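Local coordinates for hypothetical 19.5 KDA protein IN emre-rus intergenic region (Escherichia coli, PDB 1FUX) that is of unknown function but belongs to the phosphatidylethanolamine-binding protein family, as a periplasmic bacterial homologue of the mammalian Raf kinase inhibitor protein, at residues W66-I71 with T92-G97; V52-A57 with H118-K123; Q4-E9 with S35-G40. All coordinates share one frame; numbering follows the deposited sequence.

Interaction 1. Residues W66-I71 with T92-G97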
loop_
_atom_site.group_PDB
_atom_site.type_symbol
_atom_site.label_atom_id
_atom_site.label_comp_id
_atom_site.label_asym_id
_atom_site.label_seq_id
_atom_site.Cartn_x
_atom_site.Cartn_y
_atom_site.Cartn_z
ATOM N N TRP A 66 -2.566 4.864 -9.028
ATOM C CA TRP A 66 -3.962 5.184 -9.395
ATOM C C TRP A 66 -4.833 3.957 -9.297
ATOM O O TRP A 66 -4.345 2.872 -9.675
ATOM C CB TRP A 66 -3.931 5.557 -10.905
ATOM C CG TRP A 66 -5.200 6.198 -11.411
ATOM C CD1 TRP A 66 -6.164 6.867 -10.700
ATOM C CD2 TRP A 66 -5.544 6.341 -12.809
ATOM N NE1 TRP A 66 -7.093 7.391 -11.585
ATOM C CE2 TRP A 66 -6.734 7.064 -12.870
ATOM C CE3 TRP A 66 -4.956 5.883 -13.991
ATOM C CZ2 TRP A 66 -7.419 7.352 -14.077
ATOM C CZ3 TRP A 66 -5.602 6.190 -15.214
ATOM C CH2 TRP A 66 -6.821 6.931 -15.246
ATOM N N THR A 67 -6.088 4.049 -8.915
ATOM C CA THR A 67 -6.998 2.914 -9.022
ATOM C C THR A 67 -8.326 3.546 -9.497
ATOM O O THR A 67 -8.793 4.487 -8.851
ATOM C CB THR A 67 -7.285 2.100 -7.730
ATOM O OG1 THR A 67 -7.871 2.950 -6.748
ATOM C CG2 THR A 67 -6.009 1.505 -7.139
ATOM N N VAL A 68 -8.937 2.945 -10.508
ATOM C CA VAL A 68 -10.243 3.412 -10.958
ATOM C C VAL A 68 -11.081 2.124 -11.200
ATOM O O VAL A 68 -10.531 1.267 -11.875
ATOM C CB VAL A 68 -10.325 3.990 -12.391
ATOM C CG1 VAL A 68 -11.714 4.618 -12.622
ATOM C CG2 VAL A 68 -9.231 4.944 -12.685
ATOM N N VAL A 69 -12.264 2.067 -10.623
ATOM C CA VAL A 69 -13.015 0.823 -10.832
ATOM C C VAL A 69 -14.431 1.227 -11.222
ATOM O O VAL A 69 -14.784 2.418 -11.231
ATOM C CB VAL A 69 -13.044 -0.102 -9.616
ATOM C CG1 VAL A 69 -11.641 -0.479 -9.098
ATOM C CG2 VAL A 69 -13.787 0.521 -8.450
ATOM N N ASN A 70 -15.231 0.176 -11.502
ATOM C CA ASN A 70 -16.644 0.392 -11.834
ATOM C C ASN A 70 -16.778 1.189 -13.128
ATOM O O ASN A 70 -17.765 1.919 -13.347
ATOM C CB ASN A 70 -17.433 0.959 -10.670
ATOM C CG ASN A 70 -17.480 0.118 -9.391
ATOM O OD1 ASN A 70 -17.145 -1.052 -9.433
ATOM N ND2 ASN A 70 -17.885 0.674 -8.262
ATOM N N ILE A 71 -15.844 0.966 -14.036
ATOM C CA ILE A 71 -15.970 1.518 -15.376
ATOM C C ILE A 71 -17.048 0.634 -16.038
ATOM O O ILE A 71 -16.907 -0.590 -16.115
ATOM C CB ILE A 71 -14.675 1.562 -16.138
ATOM C CG1 ILE A 71 -13.631 2.463 -15.413
ATOM C CG2 ILE A 71 -14.950 2.121 -17.530
ATOM C CD1 ILE A 71 -12.223 2.166 -15.908
ATOM N N THR A 92 -18.959 8.418 -16.161
ATOM C CA THR A 92 -20.024 8.260 -15.187
ATOM C C THR A 92 -20.108 6.802 -14.756
ATOM O O THR A 92 -19.915 5.907 -15.561
ATOM C CB THR A 92 -21.383 8.783 -15.707
ATOM O OG1 THR A 92 -21.936 7.911 -16.697
ATOM C CG2 THR A 92 -21.127 10.104 -16.439
ATOM N N GLY A 93 -20.273 6.612 -13.470
ATOM C CA GLY A 93 -20.337 5.347 -12.798
ATOM C C GLY A 93 -19.013 4.935 -12.167
ATOM O O GLY A 93 -19.046 4.156 -11.205
ATOM N N ALA A 94 -17.896 5.464 -12.655
ATOM C CA ALA A 94 -16.589 4.958 -12.181
ATOM C C ALA A 94 -16.266 5.658 -10.892
ATOM O O ALA A 94 -16.894 6.664 -10.525
ATOM C CB ALA A 94 -15.548 5.067 -13.285
ATOM N N VAL A 95 -15.391 5.055 -10.092
ATOM C CA VAL A 95 -15.025 5.553 -8.783
ATOM C C VAL A 95 -13.504 5.359 -8.639
ATOM O O VAL A 95 -13.020 4.368 -9.188
ATOM C CB VAL A 95 -15.759 4.868 -7.620
ATOM C CG1 VAL A 95 -15.167 5.336 -6.282
ATOM C CG2 VAL A 95 -17.223 5.330 -7.543
ATOM N N GLN A 96 -12.831 6.308 -7.994
ATOM C CA GLN A 96 -11.376 6.183 -7.833
ATOM C C GLN A 96 -11.076 5.854 -6.364
ATOM O O GLN A 96 -11.729 6.414 -5.467
ATOM C CB GLN A 96 -10.673 7.522 -8.187
ATOM C CG GLN A 96 -11.091 8.012 -9.601
ATOM C CD GLN A 96 -10.262 9.234 -10.036
ATOM O OE1 GLN A 96 -9.190 9.064 -10.598
ATOM N NE2 GLN A 96 -10.742 10.461 -9.843
ATOM N N GLY A 97 -10.153 4.917 -6.148
ATOM C CA GLY A 97 -9.763 4.497 -4.820
ATOM C C GLY A 97 -8.598 5.420 -4.376
ATOM O O GLY A 97 -8.142 6.247 -5.159
HETATM O O HOH W 1 -6.613 6.325 -7.408
#
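Val69 and Val95 form a hydrogen-bonded antiparallel pair that adds the short strand 95-96 to strand 63-72, so that 95-96 is the outermost strand on this side of the five-stranded antiparallel sheet of the PEBP fold. Val69 N gives a nearly straight bond to Val95 O (2.8 Å), and Val95 N returns one to Val69 O. Beyond the non-hydrogen-bonded pair Val68 and Gln96, Gly97 N bonds to Thr67 O at 3.1 Å, with the donor standing well above the carbonyl plane, and makes a weak second bond to Thr67 OG1. A water at the same end accepts from Thr67 N and lies 2.7 Å from Gly97 O, one of several acceptors competing for its protons.

Apolar packing gathers on Ala94, whose CB meets Val68 CG1 and Ile71 CG1, each at 3.9 Å. Across the sheet, Val69 turns its side chain to Val143 and Leu147 of helix 140-148.

Among polar side chains, Asn70 is anchored outside the pair, its OD1 accepting from Ile132 N. Gln96 reaches back toward Trp66 on an extended chain beyond CG, while its NE2 donates to Arg84 O. The Trp66 ring and the amide stand 79° apart, yet the indole NE1 bonds to Gln96 OE1 at 2.9 Å, lying in the amide's carbonyl plane while the oxygen sits within 5° of the ring plane.

Interaction 2. Residues V52-A57 with H118-K123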
loop_
_atom_site.group_PDB
_atom_site.type_symbol
_atom_site.label_atom_id
_atom_site.label_comp_id
_atom_site.label_asym_id
_atom_site.label_seq_id
_atom_site.Cartn_x
_atom_site.Cartn_y
_atom_site.Cartn_z
ATOM N N VAL A 52 -2.454 1.562 -11.591
ATOM C CA VAL A 52 -1.137 2.004 -11.978
ATOM C C VAL A 52 -0.273 1.710 -10.732
ATOM O O VAL A 52 -0.591 2.197 -9.630
ATOM C CB VAL A 52 -1.009 3.487 -12.350
ATOM C CG1 VAL A 52 0.430 3.833 -12.699
ATOM C CG2 VAL A 52 -2.002 3.802 -13.491
ATOM N N TYR A 53 0.737 0.893 -10.947
ATOM C CA TYR A 53 1.553 0.403 -9.830
ATOM C C TYR A 53 3.029 0.374 -10.158
ATOM O O TYR A 53 3.370 0.046 -11.299
ATOM C CB TYR A 53 1.110 -1.028 -9.502
ATOM C CG TYR A 53 1.804 -1.632 -8.264
ATOM C CD1 TYR A 53 1.394 -1.291 -6.981
ATOM C CD2 TYR A 53 2.769 -2.567 -8.440
ATOM C CE1 TYR A 53 2.056 -1.873 -5.885
ATOM C CE2 TYR A 53 3.408 -3.210 -7.366
ATOM C CZ TYR A 53 3.039 -2.810 -6.103
ATOM O OH TYR A 53 3.653 -3.450 -5.007
ATOM N N ASP A 54 3.856 0.790 -9.197
ATOM C CA ASP A 54 5.311 0.725 -9.381
ATOM C C ASP A 54 5.866 -0.241 -8.343
ATOM O O ASP A 54 6.002 0.083 -7.177
ATOM C CB ASP A 54 5.861 2.144 -9.124
ATOM C CG ASP A 54 7.373 2.183 -9.128
ATOM O OD1 ASP A 54 8.040 1.206 -9.527
ATOM O OD2 ASP A 54 7.918 3.233 -8.677
ATOM N N PRO A 55 6.336 -1.412 -8.803
ATOM C CA PRO A 55 6.925 -2.394 -7.920
ATOM C C PRO A 55 8.319 -1.999 -7.450
ATOM O O PRO A 55 8.752 -2.586 -6.456
ATOM C CB PRO A 55 6.944 -3.626 -8.798
ATOM C CG PRO A 55 7.056 -3.142 -10.210
ATOM C CD PRO A 55 6.252 -1.828 -10.238
ATOM N N ASP A 56 8.996 -1.041 -8.105
ATOM C CA ASP A 56 10.355 -0.684 -7.721
ATOM C C ASP A 56 10.448 0.395 -6.657
ATOM O O ASP A 56 11.570 0.748 -6.237
ATOM C CB ASP A 56 11.068 -0.184 -9.016
ATOM C CG ASP A 56 11.143 -1.260 -10.092
ATOM O OD1 ASP A 56 11.479 -2.412 -9.724
ATOM O OD2 ASP A 56 10.840 -0.985 -11.285
ATOM N N ALA A 57 9.301 0.979 -6.233
ATOM C CA ALA A 57 9.411 2.029 -5.222
ATOM C C ALA A 57 9.990 1.424 -3.959
ATOM O O ALA A 57 9.540 0.352 -3.586
ATOM C CB ALA A 57 8.033 2.636 -4.997
ATOM N N HIS A 118 12.255 3.211 -13.020
ATOM C CA HIS A 118 11.194 2.437 -12.422
ATOM C C HIS A 118 10.235 2.093 -13.558
ATOM O O HIS A 118 10.134 2.795 -14.562
ATOM C CB HIS A 118 10.434 3.251 -11.356
ATOM C CG HIS A 118 11.217 3.468 -10.107
ATOM N ND1 HIS A 118 10.603 3.811 -8.927
ATOM C CD2 HIS A 118 12.562 3.393 -9.845
ATOM C CE1 HIS A 118 11.530 3.941 -7.972
ATOM N NE2 HIS A 118 12.701 3.687 -8.512
ATOM N N HIS A 119 9.578 0.972 -13.391
ATOM C CA HIS A 119 8.641 0.442 -14.374
ATOM C C HIS A 119 7.237 0.697 -13.884
ATOM O O HIS A 119 6.853 0.120 -12.850
ATOM C CB HIS A 119 8.953 -1.079 -14.381
ATOM C CG HIS A 119 10.304 -1.245 -15.017
ATOM N ND1 HIS A 119 11.459 -1.151 -14.238
ATOM C CD2 HIS A 119 10.681 -1.422 -16.299
ATOM C CE1 HIS A 119 12.515 -1.298 -15.029
ATOM N NE2 HIS A 119 12.060 -1.462 -16.267
ATOM N N TYR A 120 6.466 1.559 -14.510
ATOM C CA TYR A 120 5.133 1.888 -14.033
ATOM C C TYR A 120 4.130 1.010 -14.771
ATOM O O TYR A 120 4.064 1.173 -16.010
ATOM C CB TYR A 120 4.825 3.393 -14.291
ATOM C CG TYR A 120 5.817 4.166 -13.455
ATOM C CD1 TYR A 120 7.075 4.475 -13.941
ATOM C CD2 TYR A 120 5.459 4.568 -12.156
ATOM C CE1 TYR A 120 7.997 5.167 -13.162
ATOM C CE2 TYR A 120 6.401 5.232 -11.349
ATOM C CZ TYR A 120 7.634 5.538 -11.877
ATOM O OH TYR A 120 8.600 6.183 -11.125
ATOM N N GLN A 121 3.505 0.083 -14.077
ATOM C CA GLN A 121 2.568 -0.831 -14.746
ATOM C C GLN A 121 1.193 -0.205 -14.810
ATOM O O GLN A 121 0.482 -0.031 -13.808
ATOM C CB GLN A 121 2.495 -2.189 -14.034
ATOM C CG GLN A 121 3.803 -2.819 -13.637
ATOM C CD GLN A 121 3.944 -3.912 -12.624
ATOM O OE1 GLN A 121 4.850 -4.780 -12.720
ATOM N NE2 GLN A 121 3.179 -4.064 -11.559
ATOM N N PHE A 122 0.775 0.138 -16.041
ATOM C CA PHE A 122 -0.550 0.693 -16.311
ATOM C C PHE A 122 -1.347 -0.524 -16.786
ATOM O O PHE A 122 -1.087 -1.049 -17.879
ATOM C CB PHE A 122 -0.563 1.761 -17.414
ATOM C CG PHE A 122 -0.031 3.102 -16.979
ATOM C CD1 PHE A 122 1.328 3.293 -16.708
ATOM C CD2 PHE A 122 -0.924 4.144 -16.858
ATOM C CE1 PHE A 122 1.759 4.556 -16.294
ATOM C CE2 PHE A 122 -0.500 5.404 -16.444
ATOM C CZ PHE A 122 0.854 5.582 -16.192
ATOM N N LYS A 123 -2.321 -0.926 -15.990
ATOM C CA LYS A 123 -3.035 -2.159 -16.269
ATOM C C LYS A 123 -4.536 -2.006 -16.306
ATOM O O LYS A 123 -5.180 -1.382 -15.465
ATOM C CB LYS A 123 -2.631 -3.105 -15.101
ATOM C CG LYS A 123 -3.283 -4.502 -15.088
ATOM C CD LYS A 123 -2.314 -5.319 -14.203
ATOM C CE LYS A 123 -2.849 -6.665 -13.780
ATOM N NZ LYS A 123 -1.942 -7.250 -12.722
#
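Two consecutive histidines each bond to a different aspartate of the facing segment: His118 ND1 donates to Asp54 OD2 (2.8 Å), and His119 ND1 to Asp56 OD2 (3.0 Å). The geometries differ. Asp54 OD2 offers its syn lone pair, with the oxygen tilted 19° from the His118 ring plane. Asp56 OD2 lies in the His119 ring plane and is gripped twice, since His119 N also donates to it, nearly along its C-O axis. Asp56 CB meanwhile sits over the centre of one face of the His118 ring, a CH-pi contact that packs the two bonded pairs together.

The turn itself is held from within. Asp54 starts a type I beta turn ending at Ala57, and its OD1 accepts from Asp56 N in an Asx turn. Asp54-Pro55-Asp56 matches the conserved Asp-Pro-Asp motif that borders the ligand pocket in PEBP relatives. With CG anti to the backbone N (chi1 174°), the Asp54 carboxylate extends to His118, and its CB approaches the Tyr120 ring.

Farther along, regular pairing takes over. Tyr53 and Gln121 exchange two backbone bonds, and Gln121 NE2 comes to the edge of the Tyr53 ring, 3.5 Å from Tyr53 CD2. In the next pair Val52 places CG1 over the centre of the Phe122 ring, with Val52 CG2 3.6 Å from Phe122 CD2.

Outside the pair, Lys116 forms a salt bridge with Asp56 and Asp115 accepts from His118 NE2. Strand 47-54 is the central strand of the five-stranded PEBP sheet, with 118-127 beside it; strand 63-72 borders Val52 and strand 151-161 borders His118 and Tyr120.

Interaction 3. Residues Q4-E9 with S35-G40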
loop_
_atom_site.group_PDB
_atom_site.type_symbol
_atom_site.label_atom_id
_atom_site.label_comp_id
_atom_site.label_asym_id
_atom_site.label_seq_id
_atom_site.Cartn_x
_atom_site.Cartn_y
_atom_site.Cartn_z
ATOM N N GLN A 4 -6.540 -6.454 -24.963
ATOM C CA GLN A 4 -5.433 -5.572 -25.260
ATOM C C GLN A 4 -5.732 -4.102 -24.873
ATOM O O GLN A 4 -6.897 -3.826 -24.695
ATOM C CB GLN A 4 -5.111 -5.599 -26.775
ATOM C CG GLN A 4 -4.535 -6.881 -27.351
ATOM C CD GLN A 4 -5.002 -7.154 -28.779
ATOM O OE1 GLN A 4 -4.717 -6.351 -29.648
ATOM N NE2 GLN A 4 -5.715 -8.253 -28.985
ATOM N N VAL A 5 -4.712 -3.329 -24.701
ATOM C CA VAL A 5 -4.850 -1.891 -24.354
ATOM C C VAL A 5 -3.775 -1.127 -25.100
ATOM O O VAL A 5 -2.648 -1.587 -25.315
ATOM C CB VAL A 5 -4.795 -1.603 -22.849
ATOM C CG1 VAL A 5 -3.500 -2.049 -22.229
ATOM C CG2 VAL A 5 -5.033 -0.104 -22.564
ATOM N N THR A 6 -4.103 0.101 -25.553
ATOM C CA THR A 6 -3.184 0.976 -26.228
ATOM C C THR A 6 -3.246 2.400 -25.610
ATOM O O THR A 6 -4.196 2.653 -24.879
ATOM C CB THR A 6 -3.535 1.186 -27.720
ATOM O OG1 THR A 6 -4.842 1.765 -27.859
ATOM C CG2 THR A 6 -3.548 -0.164 -28.427
ATOM N N SER A 7 -2.283 3.227 -25.975
ATOM C CA SER A 7 -2.301 4.603 -25.470
ATOM C C SER A 7 -1.622 5.499 -26.514
ATOM O O SER A 7 -0.604 5.182 -27.113
ATOM C CB SER A 7 -1.623 4.804 -24.102
ATOM O OG SER A 7 -1.482 6.222 -23.862
ATOM N N ASN A 8 -2.116 6.743 -26.554
ATOM C CA ASN A 8 -1.522 7.734 -27.459
ATOM C C ASN A 8 -0.366 8.467 -26.790
ATOM O O ASN A 8 0.473 9.123 -27.430
ATOM C CB ASN A 8 -2.609 8.747 -27.850
ATOM C CG ASN A 8 -3.903 8.191 -28.372
ATOM O OD1 ASN A 8 -3.946 7.408 -29.339
ATOM N ND2 ASN A 8 -5.063 8.580 -27.822
ATOM N N GLU A 9 -0.293 8.351 -25.451
ATOM C CA GLU A 9 0.727 9.042 -24.691
ATOM C C GLU A 9 1.804 8.185 -24.039
ATOM O O GLU A 9 2.863 8.722 -23.700
ATOM C CB GLU A 9 0.096 9.849 -23.548
ATOM C CG GLU A 9 -0.844 10.967 -23.950
ATOM C CD GLU A 9 -2.197 10.539 -24.439
ATOM O OE1 GLU A 9 -2.811 9.577 -23.954
ATOM O OE2 GLU A 9 -2.707 11.206 -25.390
ATOM N N SER A 35 -4.207 8.724 -21.745
ATOM C CA SER A 35 -5.373 8.045 -22.272
ATOM C C SER A 35 -5.026 6.551 -22.409
ATOM O O SER A 35 -3.872 6.175 -22.483
ATOM C CB SER A 35 -5.825 8.533 -23.666
ATOM O OG SER A 35 -4.786 8.247 -24.603
ATOM N N LEU A 36 -6.042 5.729 -22.457
ATOM C CA LEU A 36 -5.975 4.275 -22.615
ATOM C C LEU A 36 -7.208 3.813 -23.402
ATOM O O LEU A 36 -8.343 4.209 -23.141
ATOM C CB LEU A 36 -6.025 3.525 -21.252
ATOM C CG LEU A 36 -4.842 3.860 -20.319
ATOM C CD1 LEU A 36 -5.093 3.424 -18.866
ATOM C CD2 LEU A 36 -3.534 3.247 -20.804
ATOM N N THR A 37 -6.965 2.948 -24.395
ATOM C CA THR A 37 -8.098 2.408 -25.151
ATOM C C THR A 37 -7.917 0.851 -25.178
ATOM O O THR A 37 -6.872 0.447 -25.663
ATOM C CB THR A 37 -8.072 2.871 -26.624
ATOM O OG1 THR A 37 -7.966 4.307 -26.647
ATOM C CG2 THR A 37 -9.342 2.425 -27.364
ATOM N N TRP A 38 -8.908 0.176 -24.738
ATOM C CA TRP A 38 -8.782 -1.294 -24.749
ATOM C C TRP A 38 -9.711 -1.965 -25.746
ATOM O O TRP A 38 -10.798 -1.467 -26.086
ATOM C CB TRP A 38 -9.005 -1.787 -23.328
ATOM C CG TRP A 38 -10.201 -1.337 -22.583
ATOM C CD1 TRP A 38 -11.392 -1.974 -22.475
ATOM C CD2 TRP A 38 -10.334 -0.154 -21.756
ATOM N NE1 TRP A 38 -12.255 -1.317 -21.646
ATOM C CE2 TRP A 38 -11.603 -0.174 -21.189
ATOM C CE3 TRP A 38 -9.460 0.912 -21.443
ATOM C CZ2 TRP A 38 -12.112 0.814 -20.323
ATOM C CZ3 TRP A 38 -9.962 1.895 -20.581
ATOM C CH2 TRP A 38 -11.264 1.859 -20.027
ATOM N N SER A 39 -9.320 -3.188 -26.089
ATOM C CA SER A 39 -10.093 -3.967 -27.056
ATOM C C SER A 39 -9.933 -5.448 -26.754
ATOM O O SER A 39 -9.192 -5.873 -25.851
ATOM C CB SER A 39 -9.583 -3.676 -28.469
ATOM O OG SER A 39 -8.314 -4.351 -28.623
ATOM N N GLY A 40 -10.621 -6.276 -27.547
ATOM C CA GLY A 40 -10.530 -7.719 -27.227
ATOM C C GLY A 40 -11.332 -7.938 -25.962
ATOM O O GLY A 40 -11.078 -8.931 -25.263
#
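Ser35 meets the turn at the end of segment 4-9, where Glu9 OE1 accepts from Ser35 N (2.7 Å), on the anti side and 34° out of the carboxylate plane; Ser35 OG lies implausibly close to the same oxygen, so that contact is doubtful. The bend of Glu9 at chi2 (75°) curls its carboxylate back to this serine. Ser35 O in turn accepts from Ser7 OG at 2.8 Å, and the same hydroxyl receives Glu9 N in an ST turn. Leu36 sets CB 4.0 Å from Val5 CG2 and turns CD2 toward Ser7 CB; Ile157 of strand 151-161 packs against all three residues.

Thr37 and Thr6 form a hydrogen-bonded antiparallel pair, each backbone N bonding to the other's O at 2.8 Å. Strand 4-6 thereby forms one border of a small three-stranded antiparallel sheet, with strand 36-39 in the middle and strand 77-78 beyond, lying against the larger sheet of the PEBP fold. Trp38 faces Val5 across a non-hydrogen-bonded pair, their CB atoms 4.2 Å apart, while its indole leads away to meet the Phe48 ring. Ser39 closes the ladder with Gln4: Gln4 N donates to Ser39 O and Ser39 N to Gln4 O, both at 2.9 Å.

Overall arrangement
From the N terminus, the first contact along the chain is interaction 3, which closes the loop of residues 10-34 and is complete before the other two begin. Strand 36-39 then leads into strand 47-54, which opens interaction 2. Its loop, closed only when the chain returns at 118-123, encloses the whole of interaction 1, whose own loop spans residues 72-91. Interactions 1 and 2 belong to one sheet, joined directly where Trp66 O lies 3.0 Å from Val52 N, a probable hydrogen bond. Interaction 3 belongs to the three-stranded sheet, about 17 Å from either between centres; Trp38 touches Ile71 of interaction 1, linking it to the five-stranded one.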